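Local structure of probable ss-1,3-N-acetylglucosaminyltransferase (Staphylococcus aureus subsp. aureus N315, 6H21) at residues T192-A197 with F245-E250; T203-M208 with Y252-K257. The protein is a probable glycosyltransferase with a GT-A-type family 2 domain, joined to a TarS-type linker domain, and is modelled with manganese and uridine-diphosphate-N-acetylglucosamine. All coordinates share one frame; numbering follows the deposited sequence.

Contact 1: T192-A197 with F245-E250; sequences TFSKTA and FATINE
The backbones of Ala197 and Thr247 come together with their CA atoms 6.4 Å apart, where the loop 192-197 runs past helix 242-256. That loop leads into helix 198-207, with Ala197 at its N-cap position; it is probably part of the GT-A-type fold, since ligand-pocket residues extend to 199, and it packs on a helix of the TarS-type linker region. Thr247 is the centre, and its two branches serve different neighbours. Its methyl CG2, anti to the backbone N, lies 3.6 Å from CB of Ala197 and 3.5 Å from O of the same residue. Thr247 OG1 turns to the other part of the loop, 3.0 Å from CB of Ser194 and 3.3 Å from CE1 of Phe193, while its hydrogen bond goes back to the carbonyl of Gln243 in its own helix. The Phe193 ring crosses Thr247 obliquely; CE1 also meets CB of Ala246 at 4.0 Å. Glu250 CG sits at the ring edge, near its plane, 4.2 Å from Phe193 CZ, and the carboxylate plane is turned 78° from the ring. No hydrogen bond spans the two segments. Ser194 N is hydrogen-bonded to Glu198 OE2 at the start of helix 198-207, and within the loop Ser194 OG, held beside its own carbonyl carbon by a chi1 of 179°, reaches a lone pair of Thr196 O in the carbonyl plane, 2.8 Å away with a C=O...OG angle of 132°.

Contact 2: T203-M208 with Y252-K257; sequences TIEFLM and YKAIYK
Apolar contacts carry most of this pairing, and they converge on Ala254. Its methyl CB points at the opposing helix and meets CG2 of Ile204 at 4.1 Å. The CG methylene of Glu205 also approaches CB of Ala254 to 4.1 Å; beyond CG the glutamate chain is extended, and its OE2 makes a long, weak ion pair with Lys191, so the aliphatic part packs while the charge is directed to another partner. CG2 of Ile204 further reaches CG1 of Ile255 at 4.3 Å. The thioether of Met208 adds to this group: its chain bends at chi2 (-54°) and again at chi3, which brings SD over Ile255, 4.1 Å from CG1 and 3.9 Å from CA of that residue. The short axes agree with side-by-side packing: helix 203-207 and helix 252-256 run parallel, with 2° between their directions and a closest axial approach of 9.2 Å. This helix pair probably joins the GT-A-type fold to the TarS-type linker region, and the Ile255 side chain also touches Leu270 of helix 264-281.

Side chain against backbone is the second kind of contact, with the CG methylene of Met208 3.6 Å from the carbonyl O of Ala254.

Hydrogen bonding between the two segments is absent. Backbone bonds run within each helix, Leu207 N to Thr203 O in one and Tyr256 N to Tyr252 O in the other, and Met208 O is hydrogen-bonded to OG of Ser258, just beyond the end of helix 242-256.

In the fold
Both contacts use helix 242-256, contact 1 through its middle and contact 2 through its C-terminal part, with centres 13 Å apart. Their partners follow in sequence as well: the loop 192-197 leads into helix 198-207, which supplies 203-208. Contact 1 is only partly buried, with an exposed phenylalanine, and its loop comes near the bound uridine-diphosphate-N-acetylglucosamine, the Thr196 side chain being about 8 Å from it. Contact 2 is buried and further from the ligand. The chemistry follows: loop against helix gives a mixture of aromatic, methyl and hydroxyl packing, whereas parallel helix against helix gives an almost wholly aliphatic and thioether interface.

Contact 1: T192-A197 with F245-E250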
loop_
_atom_site.group_PDB
_atom_site.type_symbol
_atom_site.label_atom_id
_atom_site.label_comp_id
_atom_site.label_asym_id
_atom_site.label_seq_id
_atom_site.Cartn_x
_atom_site.Cartn_y
_atom_site.Cartn_z
ATOM N N THR C 192 26.927 25.155 13.341
ATOM C CA THR C 192 26.600 26.427 12.703
ATOM C C THR C 192 26.164 26.269 11.239
ATOM O O THR C 192 25.996 27.286 10.564
ATOM C CB THR C 192 27.823 27.346 12.741
ATOM O OG1 THR C 192 28.928 26.617 12.202
ATOM C CG2 THR C 192 28.142 27.819 14.141
ATOM N N PHE C 193 26.000 25.030 10.752
ATOM C CA PHE C 193 25.781 24.766 9.309
ATOM C C PHE C 193 24.288 24.560 8.979
ATOM O O PHE C 193 23.908 24.492 7.796
ATOM C CB PHE C 193 26.631 23.574 8.848
ATOM C CG PHE C 193 26.407 22.267 9.576
ATOM C CD1 PHE C 193 25.298 21.475 9.309
ATOM C CD2 PHE C 193 27.334 21.807 10.503
ATOM C CE1 PHE C 193 25.109 20.273 9.975
ATOM C CE2 PHE C 193 27.142 20.603 11.165
ATOM C CZ PHE C 193 26.029 19.844 10.906
ATOM N N SER C 194 23.431 24.476 10.002
ATOM C CA SER C 194 22.019 24.241 9.796
ATOM C C SER C 194 21.178 25.231 10.604
ATOM O O SER C 194 21.561 25.620 11.699
ATOM C CB SER C 194 21.673 22.817 10.150
ATOM O OG SER C 194 20.294 22.575 9.982
ATOM N N LYS C 195 20.003 25.580 10.065
ATOM C CA LYS C 195 19.073 26.517 10.697
ATOM C C LYS C 195 18.159 25.776 11.679
ATOM O O LYS C 195 17.568 26.406 12.560
ATOM C CB LYS C 195 18.231 27.239 9.639
ATOM N N THR C 196 18.061 24.447 11.543
ATOM C CA THR C 196 17.180 23.629 12.382
ATOM C C THR C 196 17.937 22.420 12.959
ATOM O O THR C 196 18.972 21.953 12.408
ATOM C CB THR C 196 15.934 23.195 11.603
ATOM O OG1 THR C 196 16.340 22.509 10.417
ATOM C CG2 THR C 196 15.060 24.364 11.209
ATOM N N ALA C 197 17.408 21.954 14.100
ATOM C CA ALA C 197 17.839 20.756 14.863
ATOM C C ALA C 197 19.223 20.906 15.537
ATOM O O ALA C 197 19.674 19.960 16.203
ATOM C CB ALA C 197 17.796 19.536 13.974
ATOM N N PHE C 245 19.096 17.375 7.231
ATOM C CA PHE C 245 19.382 15.935 7.345
ATOM C C PHE C 245 20.866 15.684 7.657
ATOM O O PHE C 245 21.181 14.649 8.227
ATOM C CB PHE C 245 18.863 15.151 6.138
ATOM C CG PHE C 245 17.368 14.940 6.189
ATOM C CD1 PHE C 245 16.799 14.203 7.220
ATOM C CD2 PHE C 245 16.528 15.517 5.251
ATOM C CE1 PHE C 245 15.427 14.024 7.304
ATOM C CE2 PHE C 245 15.157 15.327 5.330
ATOM C CZ PHE C 245 14.610 14.597 6.361
ATOM N N ALA C 246 21.754 16.638 7.349
ATOM C CA ALA C 246 23.159 16.572 7.835
ATOM C C ALA C 246 23.202 16.702 9.368
ATOM O O ALA C 246 24.042 16.093 10.018
ATOM C CB ALA C 246 24.009 17.633 7.173
ATOM N N THR C 247 22.295 17.494 9.948
ATOM C CA THR C 247 22.216 17.658 11.388
ATOM C C THR C 247 21.696 16.366 12.033
ATOM O O THR C 247 22.258 15.895 13.027
ATOM C CB THR C 247 21.386 18.886 11.768
ATOM O OG1 THR C 247 22.065 20.014 11.208
ATOM C CG2 THR C 247 21.274 19.081 13.259
ATOM N N ILE C 248 20.653 15.783 11.435
ATOM C CA ILE C 248 20.087 14.522 11.927
ATOM C C ILE C 248 21.174 13.437 11.891
ATOM O O ILE C 248 21.308 12.657 12.829
ATOM C CB ILE C 248 18.833 14.109 11.129
ATOM C CG1 ILE C 248 17.735 15.178 11.147
ATOM C CG2 ILE C 248 18.310 12.762 11.604
ATOM C CD1 ILE C 248 17.272 15.565 12.518
ATOM N N ASN C 249 21.945 13.387 10.811
ATOM C CA ASN C 249 23.059 12.457 10.695
ATOM C C ASN C 249 23.986 12.570 11.924
ATOM O O ASN C 249 24.425 11.575 12.441
ATOM C CB ASN C 249 23.820 12.636 9.377
ATOM C CG ASN C 249 24.917 11.610 9.200
ATOM O OD1 ASN C 249 26.100 11.952 9.101
ATOM N ND2 ASN C 249 24.556 10.344 9.275
ATOM N N GLU C 250 24.249 13.785 12.405
ATOM C CA GLU C 250 25.165 14.008 13.524
ATOM C C GLU C 250 24.555 13.511 14.839
ATOM O O GLU C 250 25.283 13.070 15.723
ATOM C CB GLU C 250 25.574 15.486 13.606
ATOM C CG GLU C 250 26.370 15.962 12.398
ATOM C CD GLU C 250 27.755 15.352 12.227
ATOM O OE1 GLU C 250 28.433 15.121 13.254
ATOM O OE2 GLU C 250 28.168 15.112 11.052
#

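Contact 2: T203-M208 with Y252-K257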
loop_
_atom_site.group_PDB
_atom_site.type_symbol
_atom_site.label_atom_id
_atom_site.label_comp_id
_atom_site.label_asym_id
_atom_site.label_seq_id
_atom_site.Cartn_x
_atom_site.Cartn_y
_atom_site.Cartn_z
ATOM N N THR C 203 21.963 19.024 22.785
ATOM C CA THR C 203 21.424 18.310 23.939
ATOM C C THR C 203 21.757 16.812 23.863
ATOM O O THR C 203 22.157 16.217 24.878
ATOM C CB THR C 203 19.920 18.544 24.104
ATOM O OG1 THR C 203 19.691 19.943 24.281
ATOM C CG2 THR C 203 19.344 17.794 25.283
ATOM N N ILE C 204 21.628 16.210 22.673
ATOM C CA ILE C 204 21.976 14.798 22.464
ATOM C C ILE C 204 23.470 14.563 22.731
ATOM O O ILE C 204 23.814 13.585 23.399
ATOM C CB ILE C 204 21.580 14.329 21.047
ATOM C CG1 ILE C 204 20.061 14.325 20.850
ATOM C CG2 ILE C 204 22.229 12.986 20.707
ATOM C CD1 ILE C 204 19.366 13.037 21.212
ATOM N N GLU C 205 24.348 15.415 22.172
ATOM C CA GLU C 205 25.809 15.302 22.401
ATOM C C GLU C 205 26.074 15.345 23.911
ATOM O O GLU C 205 26.899 14.570 24.425
ATOM C CB GLU C 205 26.602 16.389 21.659
ATOM C CG GLU C 205 26.710 16.147 20.153
ATOM C CD GLU C 205 27.588 17.084 19.317
ATOM O OE1 GLU C 205 27.800 18.246 19.713
ATOM O OE2 GLU C 205 28.041 16.649 18.231
ATOM N N PHE C 206 25.355 16.227 24.626
ATOM C CA PHE C 206 25.516 16.349 26.060
ATOM C C PHE C 206 25.076 15.059 26.756
ATOM O O PHE C 206 25.798 14.540 27.622
ATOM C CB PHE C 206 24.730 17.529 26.628
ATOM C CG PHE C 206 25.090 17.854 28.051
ATOM C CD1 PHE C 206 24.472 17.203 29.107
ATOM C CD2 PHE C 206 26.072 18.787 28.337
ATOM C CE1 PHE C 206 24.810 17.503 30.416
ATOM C CE2 PHE C 206 26.415 19.081 29.649
ATOM C CZ PHE C 206 25.789 18.436 30.687
ATOM N N LEU C 207 23.881 14.575 26.403
ATOM C CA LEU C 207 23.276 13.352 27.015
ATOM C C LEU C 207 24.199 12.132 26.841
ATOM O O LEU C 207 24.335 11.325 27.745
ATOM C CB LEU C 207 21.901 13.072 26.384
ATOM C CG LEU C 207 20.771 14.023 26.775
ATOM C CD1 LEU C 207 19.548 13.786 25.899
ATOM C CD2 LEU C 207 20.412 13.875 28.246
ATOM N N MET C 208 24.826 12.016 25.666
ATOM C CA MET C 208 25.630 10.874 25.289
ATOM C C MET C 208 27.009 10.924 25.984
ATOM O O MET C 208 27.752 9.945 25.967
ATOM C CB MET C 208 25.814 10.845 23.767
ATOM C CG MET C 208 24.519 10.543 22.974
ATOM S SD MET C 208 23.699 9.015 23.498
ATOM C CE MET C 208 22.329 9.626 24.476
ATOM N N TYR C 252 22.550 10.799 15.139
ATOM C CA TYR C 252 22.771 9.348 15.107
ATOM C C TYR C 252 24.238 9.000 15.379
ATOM O O TYR C 252 24.497 8.071 16.139
ATOM C CB TYR C 252 22.316 8.769 13.773
ATOM C CG TYR C 252 20.824 8.688 13.637
ATOM C CD1 TYR C 252 20.091 7.835 14.441
ATOM C CD2 TYR C 252 20.150 9.463 12.711
ATOM C CE1 TYR C 252 18.716 7.716 14.300
ATOM C CE2 TYR C 252 18.780 9.375 12.569
ATOM C CZ TYR C 252 18.063 8.495 13.366
ATOM O OH TYR C 252 16.725 8.375 13.211
ATOM N N LYS C 253 25.173 9.773 14.788
ATOM C CA LYS C 253 26.616 9.601 14.993
ATOM C C LYS C 253 26.960 9.757 16.482
ATOM O O LYS C 253 27.730 8.961 17.004
ATOM C CB LYS C 253 27.452 10.580 14.159
ATOM C CG LYS C 253 27.452 10.319 12.653
ATOM C CD LYS C 253 28.748 10.655 11.945
ATOM C CE LYS C 253 28.913 12.120 11.577
ATOM N N ALA C 254 26.360 10.748 17.153
ATOM C CA ALA C 254 26.600 11.018 18.588
ATOM C C ALA C 254 26.137 9.835 19.441
ATOM O O ALA C 254 26.796 9.458 20.401
ATOM C CB ALA C 254 25.934 12.297 19.048
ATOM N N ILE C 255 25.000 9.244 19.078
ATOM C CA ILE C 255 24.486 8.096 19.803
ATOM C C ILE C 255 25.452 6.915 19.657
ATOM O O ILE C 255 25.816 6.253 20.635
ATOM C CB ILE C 255 23.075 7.749 19.311
ATOM C CG1 ILE C 255 22.068 8.800 19.773
ATOM C CG2 ILE C 255 22.682 6.339 19.740
ATOM C CD1 ILE C 255 20.688 8.615 19.192
ATOM N N TYR C 256 25.886 6.657 18.424
ATOM C CA TYR C 256 26.649 5.441 18.135
ATOM C C TYR C 256 28.099 5.552 18.602
ATOM O O TYR C 256 28.764 4.513 18.691
ATOM C CB TYR C 256 26.547 5.053 16.662
ATOM C CG TYR C 256 25.335 4.209 16.389
ATOM C CD1 TYR C 256 25.351 2.845 16.654
ATOM C CD2 TYR C 256 24.158 4.776 15.925
ATOM C CE1 TYR C 256 24.235 2.059 16.420
ATOM C CE2 TYR C 256 23.031 4.008 15.708
ATOM C CZ TYR C 256 23.070 2.649 15.963
ATOM O OH TYR C 256 21.961 1.911 15.717
ATOM N N LYS C 257 28.565 6.777 18.915
ATOM C CA LYS C 257 29.889 6.998 19.518
ATOM C C LYS C 257 29.789 7.246 21.030
ATOM O O LYS C 257 30.762 7.634 21.610
ATOM C CB LYS C 257 30.597 8.247 18.973
ATOM C CG LYS C 257 31.225 8.115 17.593
ATOM C CD LYS C 257 31.293 9.462 16.877
#